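Local structure of zinc finger (CCCH type) motif-containing protein (Toxoplasma gondii, 7NG2) at residues T13-S21 and L126-P137. The protein probably reads N6-methyladenosine in messenger RNA through its YTH domain, one part of a zinc-finger subunit (CPSF4) tied to cleavage and polyadenylation. Numbering follows the deposited sequence.
Sequences TKRFFIIKS and LRKSRDGTEVPP
I18 is the tightly packed centre of this contact. Its CD1 lies 3.5 Å from S129 CB, closer than usual for two carbons, and also meets V135 CG1 and L126 CD1. S129 OG turns back to L126 O. The backbone of I18 is bonded at both N and O along one edge of its strand: N donates to T133 O, and O accepts from G132 N at 2.7 Å. G132 sits in the type II turn from R130 to T133.

One residue back along strand 14-21, the F17 ring takes E134 CG over its face, a CH-pi contact, while G132 O lies at the ring edge. With CG anti to the backbone N (chi1 -165°) and the chain extended, the E134 carboxylate reaches R15. R15 NE to E134 OE2 and R15 NH2 to E134 OE1, both 2.8 Å, make a side-on salt bridge; the two planes are 24° apart.

The contact is more open at this salt bridge and round K20, where side chains are partly exposed and waters bridge the segments. One water joins F16 N, E134 OE2 and V135 O. Another links K20 NZ to R127 O and S129 O; K20 NZ also makes a hydrogen bond to S61 OG of strand 55-62. Nearby, D131 OD1 accepts from K20 N (3.0 Å).

The contact is plain packing at one edge of the YTH domain's mixed sheet. V135 N bonds F16 O (3.0 Å). The short, weakly bonded strand 134-135 lies outermost within the chain, antiparallel to 14-21, whose other neighbour is strand 55-62. Helix 40-52 packs on F17, and N118 of strand 117-118 bonds E134 O.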
loop_
_atom_site.group_PDB
_atom_site.type_symbol
_atom_site.label_atom_id
_atom_site.label_comp_id
_atom_site.label_asym_id
_atom_site.label_seq_id
_atom_site.Cartn_x
_atom_site.Cartn_y
_atom_site.Cartn_z
ATOM N N THR A 13 -8.700 14.287 2.720
ATOM C CA THR A 13 -7.966 13.661 3.814
ATOM C C THR A 13 -7.348 12.346 3.350
ATOM O O THR A 13 -7.908 11.625 2.518
ATOM C CB THR A 13 -8.876 13.415 5.015
ATOM O OG1 THR A 13 -9.958 12.560 4.621
ATOM C CG2 THR A 13 -9.434 14.751 5.534
ATOM N N LYS A 14 -6.165 12.044 3.882
ATOM C CA LYS A 14 -5.385 10.910 3.416
ATOM C C LYS A 14 -4.714 10.224 4.589
ATOM O O LYS A 14 -4.327 10.871 5.563
ATOM C CB LYS A 14 -4.322 11.365 2.411
ATOM C CG LYS A 14 -4.896 12.182 1.258
ATOM C CD LYS A 14 -3.826 12.835 0.420
ATOM C CE LYS A 14 -4.450 13.757 -0.610
ATOM N NZ LYS A 14 -4.864 15.052 -0.050
ATOM N N ARG A 15 -4.591 8.901 4.485
ATOM C CA ARG A 15 -3.720 8.126 5.354
ATOM C C ARG A 15 -2.900 7.202 4.475
ATOM O O ARG A 15 -3.353 6.775 3.414
ATOM C CB ARG A 15 -4.508 7.347 6.417
ATOM C CG ARG A 15 -5.157 8.275 7.451
ATOM C CD ARG A 15 -6.016 7.544 8.460
ATOM N NE ARG A 15 -5.200 6.760 9.373
ATOM C CZ ARG A 15 -5.698 6.062 10.381
ATOM N NH1 ARG A 15 -7.007 6.059 10.591
ATOM N NH2 ARG A 15 -4.890 5.381 11.174
ATOM N N PHE A 16 -1.684 6.897 4.924
ATOM C CA PHE A 16 -0.675 6.219 4.112
ATOM C C PHE A 16 -0.088 5.056 4.899
ATOM O O PHE A 16 0.423 5.255 6.010
ATOM C CB PHE A 16 0.466 7.185 3.774
ATOM C CG PHE A 16 0.046 8.428 3.036
ATOM C CD1 PHE A 16 -0.404 9.547 3.723
ATOM C CD2 PHE A 16 0.131 8.486 1.658
ATOM C CE1 PHE A 16 -0.763 10.699 3.040
ATOM C CE2 PHE A 16 -0.228 9.641 0.970
ATOM C CZ PHE A 16 -0.687 10.743 1.673
ATOM N N PHE A 17 -0.146 3.858 4.331
ATOM C CA PHE A 17 0.333 2.661 5.016
ATOM C C PHE A 17 1.308 1.925 4.115
ATOM O O PHE A 17 1.074 1.796 2.914
ATOM C CB PHE A 17 -0.824 1.711 5.356
ATOM C CG PHE A 17 -1.818 2.305 6.300
ATOM C CD1 PHE A 17 -2.892 3.048 5.824
ATOM C CD2 PHE A 17 -1.679 2.139 7.670
ATOM C CE1 PHE A 17 -3.818 3.608 6.690
ATOM C CE2 PHE A 17 -2.605 2.703 8.544
ATOM C CZ PHE A 17 -3.677 3.439 8.047
ATOM N N ILE A 18 2.404 1.441 4.700
ATOM C CA ILE A 18 3.363 0.596 3.988
ATOM C C ILE A 18 2.872 -0.850 4.029
ATOM O O ILE A 18 2.462 -1.354 5.080
ATOM C CB ILE A 18 4.776 0.761 4.580
ATOM C CG1 ILE A 18 5.221 2.219 4.358
ATOM C CG2 ILE A 18 5.768 -0.224 3.943
ATOM C CD1 ILE A 18 6.495 2.639 5.024
ATOM N N ILE A 19 2.877 -1.502 2.872
ATOM C CA ILE A 19 2.478 -2.897 2.724
ATOM C C ILE A 19 3.716 -3.684 2.330
ATOM O O ILE A 19 4.405 -3.322 1.374
ATOM C CB ILE A 19 1.409 -3.031 1.630
ATOM C CG1 ILE A 19 0.114 -2.332 2.044
ATOM C CG2 ILE A 19 1.188 -4.502 1.273
ATOM C CD1 ILE A 19 -0.573 -2.997 3.206
ATOM N N LYS A 20 3.983 -4.774 3.039
ATOM C CA LYS A 20 5.080 -5.668 2.699
ATOM C C LYS A 20 4.524 -6.931 2.050
ATOM O O LYS A 20 3.423 -7.379 2.368
ATOM C CB LYS A 20 5.892 -6.038 3.944
ATOM C CG LYS A 20 6.555 -4.861 4.660
ATOM C CD LYS A 20 7.545 -4.095 3.777
ATOM C CE LYS A 20 8.776 -4.941 3.490
ATOM N NZ LYS A 20 9.836 -4.109 2.833
ATOM N N SER A 21 5.287 -7.500 1.126
ATOM C CA SER A 21 4.880 -8.733 0.471
ATOM C C SER A 21 6.061 -9.684 0.437
ATOM O O SER A 21 7.147 -9.299 0.004
ATOM C CB SER A 21 4.438 -8.456 -0.963
ATOM O OG SER A 21 4.032 -9.658 -1.597
ATOM N N LEU A 126 13.003 4.251 7.179
ATOM C CA LEU A 126 11.910 3.781 6.337
ATOM C C LEU A 126 12.091 2.320 5.951
ATOM O O LEU A 126 11.113 1.567 5.862
ATOM C CB LEU A 126 11.890 4.639 5.079
ATOM C CG LEU A 126 10.592 4.838 4.321
ATOM C CD1 LEU A 126 9.432 5.174 5.253
ATOM C CD2 LEU A 126 10.827 5.946 3.326
ATOM N N ARG A 127 13.336 1.891 5.746
ATOM C CA ARG A 127 13.584 0.511 5.354
ATOM C C ARG A 127 13.133 -0.488 6.412
ATOM O O ARG A 127 12.885 -1.650 6.081
ATOM C CB ARG A 127 15.071 0.308 5.030
ATOM C CG ARG A 127 15.983 0.329 6.253
ATOM C CD ARG A 127 17.422 -0.100 5.934
ATOM N NE ARG A 127 18.289 0.053 7.103
ATOM C CZ ARG A 127 18.819 1.210 7.492
ATOM N NH1 ARG A 127 18.588 2.316 6.797
ATOM N NH2 ARG A 127 19.582 1.266 8.575
ATOM N N LYS A 128 13.019 -0.074 7.670
ATOM C CA LYS A 128 12.604 -0.991 8.722
ATOM C C LYS A 128 11.091 -1.042 8.894
ATOM O O LYS A 128 10.608 -1.666 9.842
ATOM C CB LYS A 128 13.315 -0.674 10.040
ATOM C CG LYS A 128 14.838 -0.707 9.932
ATOM C CD LYS A 128 15.487 -1.212 11.213
ATOM C CE LYS A 128 15.255 -2.705 11.401
ATOM N NZ LYS A 128 16.231 -3.529 10.629
ATOM N N SER A 129 10.342 -0.428 7.980
ATOM C CA SER A 129 8.889 -0.498 8.031
ATOM C C SER A 129 8.421 -1.942 7.957
ATOM O O SER A 129 8.904 -2.727 7.140
ATOM C CB SER A 129 8.296 0.257 6.844
ATOM O OG SER A 129 8.682 1.617 6.858
ATOM N N ARG A 130 7.464 -2.282 8.803
ATOM C CA ARG A 130 6.814 -3.579 8.755
ATOM C C ARG A 130 5.484 -3.468 8.016
ATOM O O ARG A 130 5.005 -2.378 7.696
ATOM C CB ARG A 130 6.604 -4.122 10.172
ATOM C CG ARG A 130 7.844 -4.787 10.763
ATOM C CD ARG A 130 8.048 -6.172 10.153
ATOM N NE ARG A 130 6.885 -7.041 10.339
ATOM C CZ ARG A 130 6.079 -7.458 9.364
ATOM N NH1 ARG A 130 6.294 -7.099 8.099
ATOM N NH2 ARG A 130 5.052 -8.247 9.653
ATOM N N ASP A 131 4.881 -4.617 7.750
ATOM C CA ASP A 131 3.603 -4.627 7.057
ATOM C C ASP A 131 2.559 -3.871 7.876
ATOM O O ASP A 131 2.340 -4.174 9.049
ATOM C CB ASP A 131 3.164 -6.073 6.858
ATOM C CG ASP A 131 1.909 -6.186 6.037
ATOM O OD1 ASP A 131 1.872 -5.600 4.943
ATOM O OD2 ASP A 131 0.967 -6.870 6.477
ATOM N N GLY A 132 1.927 -2.870 7.258
ATOM C CA GLY A 132 0.916 -2.056 7.905
ATOM C C GLY A 132 1.420 -0.816 8.618
ATOM O O GLY A 132 0.605 -0.099 9.209
ATOM N N THR A 133 2.722 -0.546 8.588
ATOM C CA THR A 133 3.244 0.637 9.257
ATOM C C THR A 133 2.652 1.896 8.628
ATOM O O THR A 133 2.718 2.080 7.415
ATOM C CB THR A 133 4.768 0.672 9.116
ATOM O OG1 THR A 133 5.357 -0.426 9.831
ATOM C CG2 THR A 133 5.327 1.981 9.661
ATOM N N GLU A 134 2.114 2.779 9.463
ATOM C CA GLU A 134 1.577 4.043 8.971
ATOM C C GLU A 134 2.665 5.107 8.933
ATOM O O GLU A 134 3.546 5.148 9.795
ATOM C CB GLU A 134 0.407 4.532 9.835
ATOM C CG GLU A 134 -0.394 5.631 9.155
ATOM C CD GLU A 134 -1.701 5.991 9.836
ATOM O OE1 GLU A 134 -2.059 5.397 10.876
ATOM O OE2 GLU A 134 -2.374 6.911 9.321
ATOM N N VAL A 135 2.656 5.923 7.879
ATOM C CA VAL A 135 3.566 7.070 7.830
ATOM C C VAL A 135 2.776 8.367 7.942
ATOM O O VAL A 135 1.610 8.435 7.536
ATOM C CB VAL A 135 4.480 7.075 6.590
ATOM C CG1 VAL A 135 5.403 5.868 6.581
ATOM C CG2 VAL A 135 3.665 7.181 5.319
ATOM N N PRO A 136 3.378 9.417 8.484
ATOM C CA PRO A 136 2.682 10.710 8.611
ATOM C C PRO A 136 2.335 11.271 7.246
ATOM O O PRO A 136 2.980 10.939 6.237
ATOM C CB PRO A 136 3.716 11.604 9.316
ATOM C CG PRO A 136 4.708 10.670 9.922
ATOM C CD PRO A 136 4.735 9.451 9.060
ATOM N N PRO A 137 1.317 12.129 7.167
ATOM C CA PRO A 137 0.852 12.582 5.851
ATOM C C PRO A 137 1.875 13.390 5.068
ATOM O O PRO A 137 1.914 13.264 3.838
ATOM C CB PRO A 137 -0.402 13.404 6.185
ATOM C CG PRO A 137 -0.202 13.843 7.606
ATOM C CD PRO A 137 0.509 12.691 8.266
HETATM O O HOH W 1 -1.153 8.431 7.395
HETATM O O HOH W 2 10.485 -2.298 4.853
#